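Local coordinates for probable hydrogenase nickel incorporation protein hypB (Methanocaldococcus jannaschii, PDB 2HF9), which probably acts as a low-activity GTPase that binds GTP, nickel and zinc and is needed for nickel insertion during maturation of [NiFe] hydrogenases, at residues 42-47 with 160-165; 145-150 with 154-159. All coordinates share one frame; numbering follows the deposited sequence.

Interaction 1 of 2, residues 42-47 with 160-165; sequences DFMGAI and PGIMKT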
loop_
_atom_site.group_PDB
_atom_site.type_symbol
_atom_site.label_atom_id
_atom_site.label_comp_id
_atom_site.label_asym_id
_atom_site.label_seq_id
_atom_site.Cartn_x
_atom_site.Cartn_y
_atom_site.Cartn_z
ATOM N N ASP A 42 -4.340 3.865 16.700
ATOM C CA ASP A 42 -4.071 4.190 15.303
ATOM C C ASP A 42 -3.781 2.892 14.530
ATOM O O ASP A 42 -2.762 2.241 14.760
ATOM C CB ASP A 42 -2.888 5.174 15.231
ATOM C CG ASP A 42 -2.509 5.577 13.805
ATOM O OD1 ASP A 42 -3.157 5.154 12.829
ATOM O OD2 ASP A 42 -1.539 6.340 13.665
ATOM N N PHE A 43 -4.699 2.521 13.638
ATOM C CA PHE A 43 -4.562 1.329 12.807
ATOM C C PHE A 43 -3.976 1.707 11.453
ATOM O O PHE A 43 -4.660 2.304 10.617
ATOM C CB PHE A 43 -5.916 0.638 12.605
ATOM C CG PHE A 43 -6.459 -0.019 13.841
ATOM C CD1 PHE A 43 -7.145 0.726 14.798
ATOM C CD2 PHE A 43 -6.313 -1.389 14.034
ATOM C CE1 PHE A 43 -7.655 0.121 15.943
ATOM C CE2 PHE A 43 -6.824 -2.008 15.174
ATOM C CZ PHE A 43 -7.498 -1.248 16.130
ATOM N N MET A 44 -2.703 1.368 11.265
ATOM C CA MET A 44 -1.985 1.591 10.017
ATOM C C MET A 44 -1.774 0.264 9.298
ATOM O O MET A 44 -1.922 -0.800 9.896
ATOM C CB MET A 44 -0.615 2.229 10.295
ATOM C CG MET A 44 -0.659 3.660 10.824
ATOM S SD MET A 44 0.968 4.216 11.380
ATOM C CE MET A 44 1.097 3.344 12.943
ATOM N N GLY A 45 -1.428 0.331 8.017
ATOM C CA GLY A 45 -1.074 -0.861 7.261
ATOM C C GLY A 45 -0.978 -0.641 5.767
ATOM O O GLY A 45 -1.174 0.477 5.273
ATOM N N ALA A 46 -0.675 -1.716 5.046
ATOM C CA ALA A 46 -0.628 -1.683 3.590
ATOM C C ALA A 46 -2.056 -1.693 3.033
ATOM O O ALA A 46 -3.027 -1.748 3.795
ATOM C CB ALA A 46 0.168 -2.863 3.066
ATOM N N ILE A 47 -2.197 -1.635 1.715
ATOM C CA ILE A 47 -3.528 -1.685 1.108
ATOM C C ILE A 47 -4.121 -3.084 1.286
ATOM O O ILE A 47 -3.514 -4.080 0.886
ATOM C CB ILE A 47 -3.508 -1.325 -0.399
ATOM C CG1 ILE A 47 -2.969 0.097 -0.630
ATOM C CG2 ILE A 47 -4.901 -1.503 -1.017
ATOM C CD1 ILE A 47 -3.980 1.220 -0.402
ATOM N N PRO A 160 11.221 -0.738 7.466
ATOM C CA PRO A 160 11.546 -0.730 8.897
ATOM C C PRO A 160 11.119 0.558 9.618
ATOM O O PRO A 160 10.846 0.520 10.818
ATOM C CB PRO A 160 13.069 -0.899 8.914
ATOM C CG PRO A 160 13.527 -0.356 7.603
ATOM C CD PRO A 160 12.438 -0.696 6.628
ATOM N N GLY A 161 11.046 1.667 8.880
ATOM C CA GLY A 161 10.640 2.963 9.430
ATOM C C GLY A 161 9.304 2.962 10.146
ATOM O O GLY A 161 9.223 3.344 11.322
ATOM N N ILE A 162 8.251 2.525 9.451
ATOM C CA ILE A 162 6.917 2.465 10.062
ATOM C C ILE A 162 6.839 1.392 11.154
ATOM O O ILE A 162 6.158 1.583 12.163
ATOM C CB ILE A 162 5.773 2.289 9.011
ATOM C CG1 ILE A 162 4.411 2.658 9.627
ATOM C CG2 ILE A 162 5.776 0.880 8.409
ATOM C CD1 ILE A 162 3.265 2.760 8.624
ATOM N N MET A 163 7.553 0.282 10.944
ATOM C CA MET A 163 7.580 -0.831 11.897
ATOM C C MET A 163 8.099 -0.393 13.256
ATOM O O MET A 163 7.596 -0.835 14.287
ATOM C CB MET A 163 8.412 -2.005 11.365
ATOM C CG MET A 163 7.847 -2.664 10.122
ATOM S SD MET A 163 6.153 -3.261 10.300
ATOM C CE MET A 163 5.708 -3.369 8.573
ATOM N N LYS A 164 9.091 0.494 13.248
ATOM C CA LYS A 164 9.664 1.038 14.482
ATOM C C LYS A 164 8.705 1.944 15.251
ATOM O O LYS A 164 8.927 2.223 16.432
ATOM C CB LYS A 164 10.964 1.788 14.188
ATOM C CG LYS A 164 12.097 0.905 13.701
ATOM C CD LYS A 164 13.382 1.708 13.572
ATOM C CE LYS A 164 14.423 0.955 12.764
ATOM N NZ LYS A 164 14.257 1.205 11.298
ATOM N N THR A 165 7.647 2.407 14.586
ATOM C CA THR A 165 6.662 3.285 15.230
ATOM C C THR A 165 5.494 2.493 15.829
ATOM O O THR A 165 4.645 3.053 16.523
ATOM C CB THR A 165 6.130 4.385 14.263
ATOM O OG1 THR A 165 5.220 3.809 13.315
ATOM C CG2 THR A 165 7.282 5.059 13.518
#
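Met44 meets Ile162 and Thr165 through the outer half of its side chain, a worked example of how one flexible thioether can fill the space between a sheet and the helical segment packed against it. The Met44 chain leaves the strand nearly extended through chi2 (170°) and then bends at chi3 (-76°), so that sulfur and methyl group meet different partners. Met44 SD lies 3.9 Å from Ile162 CD1 and 4.2 Å from Ile162 CG1, the two side chains running antiparallel as they pass. On the isoleucine, CG1 stands opposite the backbone N (chi1 -163°) and the extended ethyl arm carries CD1 out to the sulfur. Beyond the bend, Met44 CE comes within 4.2 Å of Thr165 OG1, the methionine lying nearly perpendicular to the threonine. The setting is the parallel sheet of a P-loop GTPase of the SIMIBI class: strand 39-45 runs into the loop that, consistent with a Walker A motif, begins at Gly45, while helix 160-163 covers Met44 on one side of the sheet. Thr165 turns its hydroxyl back to its own backbone, OG1 donating to Ile162 O over 2.7 Å, in the carbonyl plane and on a lone pair. The same oxygen accepts Thr165 N at 3.0 Å, so two donors of one residue grip it. Were alanine to take the place of Thr165, Ile162 O would probably keep just the bond from the backbone N, Arg143 NH2 would lose its hydroxyl partner and a small gap would open beside Met44 CE. Arg143, on strand 142-148, bonds Thr165 OG1 through NH2, while Val145 of that strand and Pro133 also pack against Met44.

Interaction 2 of 2, residues 145-150 with 154-159; sequences VVISTT and DTIEKH. With GSP (5'-guanosine-diphosphate-monothiophosphate), chain H.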
loop_
_atom_site.group_PDB
_atom_site.type_symbol
_atom_site.label_atom_id
_atom_site.label_comp_id
_atom_site.label_asym_id
_atom_site.label_seq_id
_atom_site.Cartn_x
_atom_site.Cartn_y
_atom_site.Cartn_z
ATOM N N VAL A 145 0.327 -1.611 13.482
ATOM C CA VAL A 145 0.615 -1.790 12.062
ATOM C C VAL A 145 0.161 -3.179 11.632
ATOM O O VAL A 145 0.615 -4.194 12.171
ATOM C CB VAL A 145 2.110 -1.545 11.703
ATOM C CG1 VAL A 145 2.376 -1.850 10.225
ATOM C CG2 VAL A 145 2.504 -0.113 12.007
ATOM N N VAL A 146 -0.762 -3.204 10.674
ATOM C CA VAL A 146 -1.271 -4.444 10.120
ATOM C C VAL A 146 -0.667 -4.661 8.738
ATOM O O VAL A 146 -0.874 -3.866 7.824
ATOM C CB VAL A 146 -2.822 -4.430 10.002
ATOM C CG1 VAL A 146 -3.344 -5.806 9.564
ATOM C CG2 VAL A 146 -3.459 -4.000 11.319
ATOM N N ILE A 147 0.104 -5.730 8.599
ATOM C CA ILE A 147 0.509 -6.192 7.281
ATOM C C ILE A 147 -0.012 -7.606 7.110
ATOM O O ILE A 147 -0.519 -8.205 8.060
ATOM C CB ILE A 147 2.046 -6.116 7.032
ATOM C CG1 ILE A 147 2.847 -6.933 8.072
ATOM C CG2 ILE A 147 2.497 -4.650 6.871
ATOM C CD1 ILE A 147 3.122 -6.228 9.402
ATOM N N SER A 148 0.080 -8.139 5.903
ATOM C CA SER A 148 -0.442 -9.473 5.679
ATOM C C SER A 148 0.484 -10.316 4.822
ATOM O O SER A 148 1.293 -9.786 4.051
ATOM C CB SER A 148 -1.857 -9.408 5.097
ATOM O OG SER A 148 -1.839 -8.993 3.748
ATOM N N THR A 149 0.361 -11.634 4.966
ATOM C CA THR A 149 1.226 -12.582 4.261
ATOM C C THR A 149 1.187 -12.389 2.741
ATOM O O THR A 149 2.186 -12.612 2.062
ATOM C CB THR A 149 0.868 -14.048 4.607
ATOM O OG1 THR A 149 -0.455 -14.342 4.145
ATOM C CG2 THR A 149 0.938 -14.278 6.123
ATOM N N THR A 150 0.042 -11.940 2.227
ATOM C CA THR A 150 -0.179 -11.829 0.783
ATOM C C THR A 150 0.582 -10.685 0.106
ATOM O O THR A 150 0.610 -10.599 -1.124
ATOM C CB THR A 150 -1.680 -11.764 0.430
ATOM O OG1 THR A 150 -2.291 -10.629 1.064
ATOM C CG2 THR A 150 -2.381 -13.036 0.872
ATOM N N ASP A 154 8.857 -10.229 2.668
ATOM C CA ASP A 154 9.906 -9.211 2.787
ATOM C C ASP A 154 9.346 -7.859 3.225
ATOM O O ASP A 154 10.101 -6.915 3.461
ATOM C CB ASP A 154 10.670 -9.047 1.467
ATOM C CG ASP A 154 11.719 -10.126 1.254
ATOM O OD1 ASP A 154 12.330 -10.582 2.243
ATOM O OD2 ASP A 154 11.939 -10.516 0.088
ATOM N N THR A 155 8.023 -7.790 3.345
ATOM C CA THR A 155 7.292 -6.550 3.620
ATOM C C THR A 155 7.729 -5.828 4.900
ATOM O O THR A 155 7.818 -4.595 4.926
ATOM C CB THR A 155 5.770 -6.826 3.629
ATOM O OG1 THR A 155 5.387 -7.319 2.339
ATOM C CG2 THR A 155 4.975 -5.564 3.931
ATOM N N ILE A 156 8.016 -6.590 5.953
ATOM C CA ILE A 156 8.470 -5.989 7.209
ATOM C C ILE A 156 9.893 -5.425 7.083
ATOM O O ILE A 156 10.138 -4.278 7.459
ATOM C CB ILE A 156 8.326 -6.960 8.411
ATOM C CG1 ILE A 156 6.845 -7.301 8.621
ATOM C CG2 ILE A 156 8.925 -6.351 9.681
ATOM C CD1 ILE A 156 6.582 -8.546 9.434
ATOM N N GLU A 157 10.816 -6.200 6.519
ATOM C CA GLU A 157 12.191 -5.705 6.388
ATOM C C GLU A 157 12.371 -4.628 5.311
ATOM O O GLU A 157 13.341 -3.867 5.351
ATOM C CB GLU A 157 13.230 -6.835 6.297
ATOM C CG GLU A 157 13.066 -7.849 5.184
ATOM C CD GLU A 157 14.205 -8.867 5.171
ATOM O OE1 GLU A 157 15.272 -8.588 5.761
ATOM O OE2 GLU A 157 14.037 -9.946 4.571
ATOM N N LYS A 158 11.412 -4.549 4.384
ATOM C CA LYS A 158 11.388 -3.510 3.352
ATOM C C LYS A 158 10.863 -2.165 3.848
ATOM O O LYS A 158 11.021 -1.150 3.166
ATOM C CB LYS A 158 10.541 -3.954 2.158
ATOM C CG LYS A 158 11.293 -4.691 1.071
ATOM C CD LYS A 158 10.305 -5.267 0.059
ATOM C CE LYS A 158 10.923 -5.436 -1.314
ATOM N NZ LYS A 158 10.544 -4.343 -2.254
ATOM N N HIS A 159 10.221 -2.152 5.016
ATOM C CA HIS A 159 9.659 -0.914 5.563
ATOM C C HIS A 159 9.931 -0.767 7.065
ATOM O O HIS A 159 8.988 -0.661 7.854
ATOM C CB HIS A 159 8.150 -0.828 5.279
ATOM C CG HIS A 159 7.785 -1.072 3.847
ATOM N ND1 HIS A 159 7.648 -0.052 2.930
ATOM C CD2 HIS A 159 7.522 -2.220 3.176
ATOM C CE1 HIS A 159 7.325 -0.562 1.754
ATOM N NE2 HIS A 159 7.243 -1.874 1.875
HETATM P PG GSP H . 6.696 -4.548 -3.412
HETATM O O3B GSP H . 5.907 -5.870 -3.883
HETATM S S1G GSP H . 5.636 -3.196 -3.264
HETATM O O2G GSP H . 7.332 -4.912 -2.056
HETATM O O3G GSP H . 7.801 -4.239 -4.430
HETATM P PB GSP H . 5.619 -6.295 -5.411
HETATM O O1B GSP H . 4.418 -5.570 -5.873
HETATM O O2B GSP H . 6.787 -6.138 -6.297
HETATM P PA GSP H . 6.093 -9.148 -5.385
HETATM O O1A GSP H . 6.422 -9.428 -6.798
HETATM O O2A GSP H . 7.301 -9.084 -4.526
HETATM O O3A GSP H . 5.171 -7.837 -5.260
HETATM O "O5'" GSP H . 5.061 -10.267 -4.866
HETATM C "C5'" GSP H . 4.625 -10.288 -3.521
HETATM C "C4'" GSP H . 4.227 -11.715 -3.155
HETATM O "O4'" GSP H . 3.068 -12.094 -3.881
HETATM C "C3'" GSP H . 5.309 -12.719 -3.519
HETATM O "O3'" GSP H . 5.388 -13.649 -2.465
HETATM C "C2'" GSP H . 4.801 -13.394 -4.777
HETATM O "O2'" GSP H . 5.235 -14.728 -4.854
HETATM C "C1'" GSP H . 3.297 -13.298 -4.593
HETATM N N9 GSP H . 2.507 -13.276 -5.836
HETATM C C8 GSP H . 2.575 -12.383 -6.879
HETATM N N7 GSP H . 1.637 -12.732 -7.792
HETATM C C5 GSP H . 0.967 -13.819 -7.343
HETATM C C6 GSP H . -0.081 -14.581 -7.860
HETATM O O6 GSP H . -0.581 -14.311 -8.947
HETATM N N1 GSP H . -0.560 -15.658 -7.139
HETATM C C2 GSP H . -0.006 -15.980 -5.914
HETATM N N2 GSP H . -0.463 -17.014 -5.219
HETATM N N3 GSP H . 1.030 -15.222 -5.407
HETATM C C4 GSP H . 1.504 -14.161 -6.108
#
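Ile147 packs against Thr155 and Ile156 in a purely apolar contact, and its two branches divide the work. Ile147 CG2 lies 4.0 Å from Thr155 CG2, methyl against methyl, the two side chains pointing opposite ways as they lie alongside. The other branch, with CG1 between the backbone N and the carbonyl carbon (chi1 58°), brings Ile147 CD1 to 4.0 Å from Ile156 CG1, and here one isoleucine is set roughly square to the other. Thr155 thus spends its methyl group on the strand and its hydroxyl elsewhere, on a hydrogen bond to Gly152 O.

Backbone hydrogen bonds shape 154-159 from within. Lys158 N donates to Asp154 O over 2.9 Å, and His159 N reaches Ile156 O at 3.2 Å, closing a type I turn that leaves His159 at the N-cap of the next helix. Other bonds tie 145-150 to a neighbouring part of the chain: at the last residue of the strand and just past it, Ser148 OG and Thr150 OG1 are both hydrogen-bonded to Lys173 NZ.

Charged groups of 154-159 find their partners away from strand 142-148. Asp154 OD1 and Glu157 OE2, only 3.0 Å apart, share a salt bridge partner in Lys186 NZ, which probably offsets their mutual repulsion. Lys158 NZ makes a weak hydrogen bond of 3.3 Å to O2G on the gamma-thiophosphate of a nucleotide held by Thr52 N of the second subunit, and a salt bridge to Asp74 of that subunit. The lysine therefore reaches across the dimer interface.

In the fold, this loop leads from strand 142-148 into helix 160-163: Met163 of that helix touches both isoleucines, helix 184-194 covers Ile156 through Met187 and Ile194, and strand 168-172 adds Ile169 against Ile147 and Ile171 against Ile156.

In the fold
Both contacts are buried, yet interaction 1 lies nearer the middle of the chain, its centre about 8 Å from the chain's centre against about 14 Å for interaction 2. They share a sheet: strands 39-45 and 142-148 are neighbours, joined by a probable hydrogen bond from Val146 N to Met44 O of 2.8 Å. The segments 154-159 and 160-165 follow directly in the chain and cover adjacent parts of that sheet. Interaction 1 rests on a thioether against an isoleucine, with a hydroxyl at its margin, interaction 2 on branched aliphatic groups. Both reach the second subunit and nucleotide, interaction 1 through Ala46 and interaction 2 through the weak bond of Lys158.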